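Local structure of 2-dehydropantoate 2-reductase, putative (Enterococcus faecalis, 2EW2) at residues I20-Q24 with G25-V29; D33-P36 with A37-E40; I62-P65 with E66-D69. The protein probably catalyses the NADPH-dependent reduction of 2-dehydropantoate to (R)-pantoate, the second step in making pantoate for pantothenate biosynthesis. All coordinates share one frame; numbering follows the deposited sequence.

How the contacts relate
The three contacts are local turns in the N-terminal Rossmann-type domain, and they follow one another along the chain. Contact 1 ends helix 13-24 and starts strand 28-32. Contact 2 leaves the far end of that strand and starts helix 36-45, about 20 Å away between centres. Contact 3 turns off strand 62-63, the sheet neighbour of strand 28-32. Contacts 2 and 3 are close, with centres about 11 Å apart, and they touch. D33 N lies 3.0 Å from F63 O, a probable hydrogen bond, and I39 CD1 packs on S64 CB. D33 also reaches the glycine-rich turn, which probably serves NADP binding. All three contacts lie away from E311, the magnesium site.

Contact 1 of 3, residues I20-Q24 with G25-V29; sequences IMLHQ and GGNDV
With CG anti to its carbonyl carbon (chi1 -61°), N27 swings its amide back onto the end of helix 13-24, where ND2 meets L22 O. V29 has CG2 anti to the carbonyl carbon as well, and this methyl faces L22 CB and the backbone of H23.

L22 O is held twice by one residue. N27 ND2 donates to it at 2.9 Å, in the carbonyl plane and on a lone pair. The oxygen also lies close to the plane of the N27 amide. N27 N donates to the same oxygen at 3.0 Å, again in the carbonyl plane. The other end of the amide is fixed too, since N27 OD1 accepts from M4 N. This should hold the group against rotation.

Next to these bonds, V29 CG2 packs on L22 CB at 3.9 Å. A water at the edge of the H23 ring, in its plane, joins H23 ND1 (2.7 Å) to N27 O and V29 N.

G25 N still makes the regular helix bond to M21 O, at 3.0 Å. G26 N bonds to H23 O at 3.0 Å. G26 has positive phi (87°), a conformation suited to glycine. Together with the bond from N27 N to L22 O, this makes a Schellman motif. It closes the helix of a Rossmann beta-alpha-beta unit, just before its second strand.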
loop_
_atom_site.group_PDB
_atom_site.type_symbol
_atom_site.label_atom_id
_atom_site.label_comp_id
_atom_site.label_asym_id
_atom_site.label_seq_id
_atom_site.Cartn_x
_atom_site.Cartn_y
_atom_site.Cartn_z
ATOM N N ILE B 20 -8.723 33.908 28.045
ATOM C CA ILE B 20 -9.638 34.632 28.929
ATOM C C ILE B 20 -9.626 34.090 30.364
ATOM O O ILE B 20 -9.503 34.854 31.317
ATOM C CB ILE B 20 -11.098 34.602 28.392
ATOM C CG1 ILE B 20 -11.210 35.495 27.156
ATOM C CG2 ILE B 20 -12.077 35.110 29.479
ATOM C CD1 ILE B 20 -12.480 35.309 26.335
HETATM N N MSE B 21 -9.778 32.774 30.490
HETATM C CA MSE B 21 -9.889 32.111 31.777
HETATM C C MSE B 21 -8.588 32.196 32.578
HETATM O O MSE B 21 -8.618 32.432 33.782
HETATM C CB MSE B 21 -10.342 30.663 31.582
HETATM C CG MSE B 21 -11.739 30.540 30.958
HETATM SE SE MSE B 21 -12.363 28.680 30.841
HETATM C CE MSE B 21 -12.660 28.326 32.708
ATOM N N LEU B 22 -7.448 32.017 31.904
ATOM C CA LEU B 22 -6.145 32.179 32.556
ATOM C C LEU B 22 -5.869 33.638 32.939
ATOM O O LEU B 22 -5.182 33.907 33.927
ATOM C CB LEU B 22 -5.024 31.619 31.670
ATOM C CG LEU B 22 -4.970 30.089 31.573
ATOM C CD1 LEU B 22 -4.104 29.654 30.378
ATOM C CD2 LEU B 22 -4.466 29.466 32.895
ATOM N N HIS B 23 -6.408 34.566 32.153
ATOM C CA HIS B 23 -6.326 35.987 32.447
ATOM C C HIS B 23 -7.153 36.303 33.697
ATOM O O HIS B 23 -6.707 37.042 34.578
ATOM C CB HIS B 23 -6.794 36.818 31.245
ATOM C CG HIS B 23 -6.896 38.290 31.527
ATOM N ND1 HIS B 23 -5.789 39.108 31.641
ATOM C CD2 HIS B 23 -7.976 39.091 31.702
ATOM C CE1 HIS B 23 -6.184 40.347 31.876
ATOM N NE2 HIS B 23 -7.505 40.362 31.923
ATOM N N GLN B 24 -8.340 35.714 33.782
ATOM C CA GLN B 24 -9.212 35.922 34.933
ATOM C C GLN B 24 -8.588 35.338 36.184
ATOM O O GLN B 24 -8.778 35.867 37.271
ATOM C CB GLN B 24 -10.592 35.325 34.693
ATOM C CG GLN B 24 -11.412 36.075 33.649
ATOM C CD GLN B 24 -12.774 35.447 33.430
ATOM O OE1 GLN B 24 -12.920 34.218 33.453
ATOM N NE2 GLN B 24 -13.788 36.291 33.208
ATOM N N GLY B 25 -7.827 34.257 36.027
ATOM C CA GLY B 25 -7.105 33.664 37.147
ATOM C C GLY B 25 -5.868 34.439 37.569
ATOM O O GLY B 25 -5.123 33.987 38.424
ATOM N N GLY B 26 -5.626 35.590 36.959
ATOM C CA GLY B 26 -4.516 36.444 37.346
ATOM C C GLY B 26 -3.173 36.158 36.692
ATOM O O GLY B 26 -2.137 36.566 37.220
ATOM N N ASN B 27 -3.171 35.457 35.553
ATOM C CA ASN B 27 -1.915 35.143 34.869
ATOM C C ASN B 27 -1.629 36.201 33.841
ATOM O O ASN B 27 -2.530 36.978 33.479
ATOM C CB ASN B 27 -1.969 33.748 34.224
ATOM C CG ASN B 27 -2.174 32.646 35.246
ATOM O OD1 ASN B 27 -1.231 32.232 35.905
ATOM N ND2 ASN B 27 -3.400 32.152 35.371
ATOM N N ASP B 28 -0.376 36.242 33.389
ATOM C CA ASP B 28 0.079 37.180 32.383
ATOM C C ASP B 28 0.014 36.523 30.997
ATOM O O ASP B 28 0.956 35.814 30.590
ATOM C CB ASP B 28 1.517 37.585 32.694
ATOM C CG ASP B 28 2.004 38.718 31.830
ATOM O OD1 ASP B 28 1.318 39.066 30.836
ATOM O OD2 ASP B 28 3.096 39.264 32.130
ATOM N N VAL B 29 -1.079 36.792 30.275
ATOM C CA VAL B 29 -1.394 36.091 29.020
ATOM C C VAL B 29 -1.104 36.934 27.786
ATOM O O VAL B 29 -1.475 38.112 27.720
ATOM C CB VAL B 29 -2.884 35.620 28.978
ATOM C CG1 VAL B 29 -3.234 34.983 27.618
ATOM C CG2 VAL B 29 -3.174 34.629 30.090
HETATM O O HOH W 1 -3.193 38.525 31.227
HETATM O O HOH W 2 -4.221 39.149 35.212
#

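Contact 2 of 3, residues D33-P36 with A37-E40; sequences DQWP and AHIE
W35 and H38 make the closest side-chain contact here. W35 CE3 lies 3.4 Å from H38 CB, at the start of helix 36-45. The two rings are nearly parallel, with planes 18° apart, but they are slid so far that they barely overlap. The centroids are 5.5 Å apart, so the methylene of H38 does more of the touching than its ring. A37 adds a CH-pi contact. Its CB sits over the face of the five-membered ring of W35, 4.2 Å from the centroid. The same face carries the backbone N of H38, offset toward the rim.

W35 CG is anti to the backbone N (chi1 -173°), which lays the indole along the first turn of the helix. W35 is the N-cap residue. Its carbonyl O accepts from I39 N at 3.1 Å in a nearly straight bond, and only weakly from H38 N. P36 O takes E40 N at 2.9 Å, and the CG of E40 rests against that same oxygen. I39 reaches back with CD1, 3.3 Å from D33 O.

D33 sets the turn that leads into the cap. Its OD1 accepts from W35 N at 3.0 Å, on the anti side and well out of the carboxylate plane. Its carboxylate also passes H38 CD2, with the carboxylate and ring planes 63° apart. Further out, D33 OD2 accepts from A11 N, and H38 NE2 bonds to A11 O. H38 ND1 pairs with G141 N. Both side chains are thus tied to the glycine-rich turn after strand 5-9.

The result is an Asx turn running into a helix N-terminus, at the end of the second strand of a Rossmann-type fold.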
loop_
_atom_site.group_PDB
_atom_site.type_symbol
_atom_site.label_atom_id
_atom_site.label_comp_id
_atom_site.label_asym_id
_atom_site.label_seq_id
_atom_site.Cartn_x
_atom_site.Cartn_y
_atom_site.Cartn_z
ATOM N N ASP B 33 -1.369 34.849 16.977
ATOM C CA ASP B 33 -2.331 34.393 15.967
ATOM C C ASP B 33 -1.993 34.923 14.590
ATOM O O ASP B 33 -1.463 36.018 14.457
ATOM C CB ASP B 33 -3.746 34.838 16.337
ATOM C CG ASP B 33 -4.808 33.957 15.721
ATOM O OD1 ASP B 33 -5.347 34.366 14.681
ATOM O OD2 ASP B 33 -5.082 32.848 16.254
ATOM N N GLN B 34 -2.380 34.163 13.570
ATOM C CA GLN B 34 -2.033 34.452 12.184
ATOM C C GLN B 34 -3.136 35.195 11.418
ATOM O O GLN B 34 -2.941 35.556 10.247
ATOM C CB GLN B 34 -1.642 33.143 11.471
ATOM C CG GLN B 34 -0.547 32.367 12.228
ATOM C CD GLN B 34 -0.176 31.039 11.589
ATOM O OE1 GLN B 34 -0.308 29.979 12.208
ATOM N NE2 GLN B 34 0.287 31.087 10.349
ATOM N N TRP B 35 -4.270 35.450 12.076
ATOM C CA TRP B 35 -5.453 36.025 11.410
ATOM C C TRP B 35 -5.523 37.536 11.629
ATOM O O TRP B 35 -5.828 37.982 12.730
ATOM C CB TRP B 35 -6.735 35.325 11.905
ATOM C CG TRP B 35 -7.993 35.704 11.177
ATOM C CD1 TRP B 35 -8.093 36.220 9.915
ATOM C CD2 TRP B 35 -9.341 35.573 11.660
ATOM N NE1 TRP B 35 -9.410 36.434 9.590
ATOM C CE2 TRP B 35 -10.199 36.050 10.641
ATOM C CE3 TRP B 35 -9.906 35.100 12.856
ATOM C CZ2 TRP B 35 -11.592 36.062 10.773
ATOM C CZ3 TRP B 35 -11.301 35.130 12.994
ATOM C CH2 TRP B 35 -12.122 35.604 11.954
ATOM N N PRO B 36 -5.217 38.330 10.583
ATOM C CA PRO B 36 -5.125 39.784 10.737
ATOM C C PRO B 36 -6.366 40.453 11.332
ATOM O O PRO B 36 -6.231 41.264 12.252
ATOM C CB PRO B 36 -4.826 40.264 9.310
ATOM C CG PRO B 36 -4.090 39.088 8.691
ATOM C CD PRO B 36 -4.880 37.913 9.208
ATOM N N ALA B 37 -7.558 40.088 10.850
ATOM C CA ALA B 37 -8.823 40.666 11.348
ATOM C C ALA B 37 -9.030 40.442 12.850
ATOM O O ALA B 37 -9.557 41.316 13.569
ATOM C CB ALA B 37 -9.998 40.099 10.564
ATOM N N HIS B 38 -8.608 39.267 13.305
ATOM C CA HIS B 38 -8.687 38.838 14.704
ATOM C C HIS B 38 -7.740 39.696 15.554
ATOM O O HIS B 38 -8.113 40.191 16.614
ATOM C CB HIS B 38 -8.311 37.351 14.758
ATOM C CG HIS B 38 -8.660 36.648 16.037
ATOM N ND1 HIS B 38 -9.919 36.687 16.604
ATOM C CD2 HIS B 38 -7.919 35.831 16.828
ATOM C CE1 HIS B 38 -9.924 35.954 17.705
ATOM N NE2 HIS B 38 -8.727 35.416 17.858
ATOM N N ILE B 39 -6.521 39.895 15.061
ATOM C CA ILE B 39 -5.544 40.752 15.738
ATOM C C ILE B 39 -6.065 42.195 15.855
ATOM O O ILE B 39 -5.971 42.808 16.916
ATOM C CB ILE B 39 -4.173 40.727 15.008
ATOM C CG1 ILE B 39 -3.573 39.319 15.053
ATOM C CG2 ILE B 39 -3.214 41.769 15.602
ATOM C CD1 ILE B 39 -2.335 39.159 14.185
ATOM N N GLU B 40 -6.629 42.710 14.762
ATOM C CA GLU B 40 -7.152 44.084 14.703
ATOM C C GLU B 40 -8.318 44.311 15.659
ATOM O O GLU B 40 -8.352 45.329 16.353
ATOM C CB GLU B 40 -7.552 44.465 13.267
ATOM C CG GLU B 40 -6.376 44.462 12.282
ATOM C CD GLU B 40 -6.789 44.523 10.800
ATOM O OE1 GLU B 40 -7.976 44.829 10.508
ATOM O OE2 GLU B 40 -5.915 44.282 9.918
#

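Contact 3 of 3, residues I62-P65 with E66-D69; sequences IFSP and EEID
E67 OE2 accepts from S64 N across a short 3-10 turn that leaves strand 62-63, an outermost strand of the Rossmann-type sheet within this chain. The turn carries the chain away from that strand toward strand 77-80.

Three hydrogen bonds hold the turn. The one to the side chain is nearly straight, S64 N to E67 OE2 at 3.1 Å with an angle of 164° at the hydrogen. It meets the oxygen on the anti side, 19° out of the carboxylate plane. The other two are backbone bonds of the i to i+3 kind. E67 N donates to S64 O at 3.2 Å, and I68 N to P65 O at 3.2 Å.

One of these groups has a charged partner. E67 OE2 also forms a salt bridge with R43 of helix 36-45. One oxygen thus serves both the turn and the helix beside it, and the arginine would tend to favour the charged carboxylate. The same OE2 meets the ring of F63 at its edge, near the ring plane. R43 also bonds to I62 O.

Apolar packing joins F63 and I68. I68 CD1 touches F63 CB at 3.5 Å, the two side chains crossing at about a right angle. P65 is buried against M90 and A93 of helix 84-94.

Van der Waals contacts gather around S64. I68 CG1 lies against S64 O. E67 CG passes the S64 hydroxyl at 3.5 Å. E66 folds back from the other direction. Its CG lies between the backbone N and the carbonyl carbon (chi1 56°) and the chain bends at chi2, which brings E66 CD to 3.3 Å from S64 OG.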
loop_
_atom_site.group_PDB
_atom_site.type_symbol
_atom_site.label_atom_id
_atom_site.label_comp_id
_atom_site.label_asym_id
_atom_site.label_seq_id
_atom_site.Cartn_x
_atom_site.Cartn_y
_atom_site.Cartn_z
ATOM N N ILE B 62 -1.695 40.916 21.757
ATOM C CA ILE B 62 -1.778 39.941 20.667
ATOM C C ILE B 62 -0.795 40.318 19.572
ATOM O O ILE B 62 -0.628 41.499 19.240
ATOM C CB ILE B 62 -3.242 39.763 20.134
ATOM C CG1 ILE B 62 -3.321 38.641 19.090
ATOM C CG2 ILE B 62 -3.810 41.082 19.586
ATOM C CD1 ILE B 62 -4.753 38.119 18.815
ATOM N N PHE B 63 -0.113 39.315 19.039
ATOM C CA PHE B 63 0.887 39.537 18.012
ATOM C C PHE B 63 0.718 38.508 16.910
ATOM O O PHE B 63 0.229 37.420 17.162
ATOM C CB PHE B 63 2.290 39.396 18.630
ATOM C CG PHE B 63 2.553 40.342 19.786
ATOM C CD1 PHE B 63 2.412 39.915 21.086
ATOM C CD2 PHE B 63 2.946 41.661 19.550
ATOM C CE1 PHE B 63 2.669 40.773 22.170
ATOM C CE2 PHE B 63 3.191 42.540 20.618
ATOM C CZ PHE B 63 3.048 42.092 21.934
ATOM N N SER B 64 1.100 38.855 15.687
ATOM C CA SER B 64 1.236 37.852 14.639
ATOM C C SER B 64 2.599 37.191 14.824
ATOM O O SER B 64 3.496 37.788 15.430
ATOM C CB SER B 64 1.108 38.475 13.245
ATOM O OG SER B 64 2.257 39.241 12.915
ATOM N N PRO B 65 2.762 35.944 14.338
ATOM C CA PRO B 65 4.062 35.287 14.488
ATOM C C PRO B 65 5.237 36.096 13.896
ATOM O O PRO B 65 6.308 36.153 14.497
ATOM C CB PRO B 65 3.869 33.962 13.738
ATOM C CG PRO B 65 2.399 33.719 13.796
ATOM C CD PRO B 65 1.787 35.073 13.653
ATOM N N GLU B 66 5.021 36.749 12.762
ATOM C CA GLU B 66 6.109 37.461 12.088
ATOM C C GLU B 66 6.597 38.708 12.837
ATOM O O GLU B 66 7.713 39.164 12.605
ATOM C CB GLU B 66 5.754 37.788 10.622
ATOM C CG GLU B 66 4.468 38.589 10.418
ATOM C CD GLU B 66 3.243 37.720 10.104
ATOM O OE1 GLU B 66 2.385 38.194 9.315
ATOM O OE2 GLU B 66 3.126 36.576 10.628
ATOM N N GLU B 67 5.759 39.235 13.734
ATOM C CA GLU B 67 6.075 40.406 14.561
ATOM C C GLU B 67 6.968 40.098 15.760
ATOM O O GLU B 67 7.572 41.000 16.341
ATOM C CB GLU B 67 4.790 41.000 15.124
ATOM C CG GLU B 67 4.072 41.924 14.195
ATOM C CD GLU B 67 2.819 42.506 14.829
ATOM O OE1 GLU B 67 2.584 43.727 14.639
ATOM O OE2 GLU B 67 2.073 41.754 15.502
ATOM N N ILE B 68 7.018 38.832 16.158
ATOM C CA ILE B 68 7.698 38.442 17.389
ATOM C C ILE B 68 9.213 38.609 17.266
ATOM O O ILE B 68 9.822 38.163 16.300
ATOM C CB ILE B 68 7.329 36.983 17.802
ATOM C CG1 ILE B 68 5.810 36.836 18.004
ATOM C CG2 ILE B 68 8.111 36.529 19.043
ATOM C CD1 ILE B 68 5.250 37.609 19.214
ATOM N N ASP B 69 9.819 39.258 18.248
ATOM C CA ASP B 69 11.266 39.371 18.292
ATOM C C ASP B 69 11.761 39.388 19.727
ATOM O O ASP B 69 10.975 39.186 20.668
ATOM C CB ASP B 69 11.764 40.603 17.506
ATOM C CG ASP B 69 11.210 41.921 18.038
ATOM O OD1 ASP B 69 10.931 42.056 19.252
ATOM O OD2 ASP B 69 11.074 42.845 17.215
#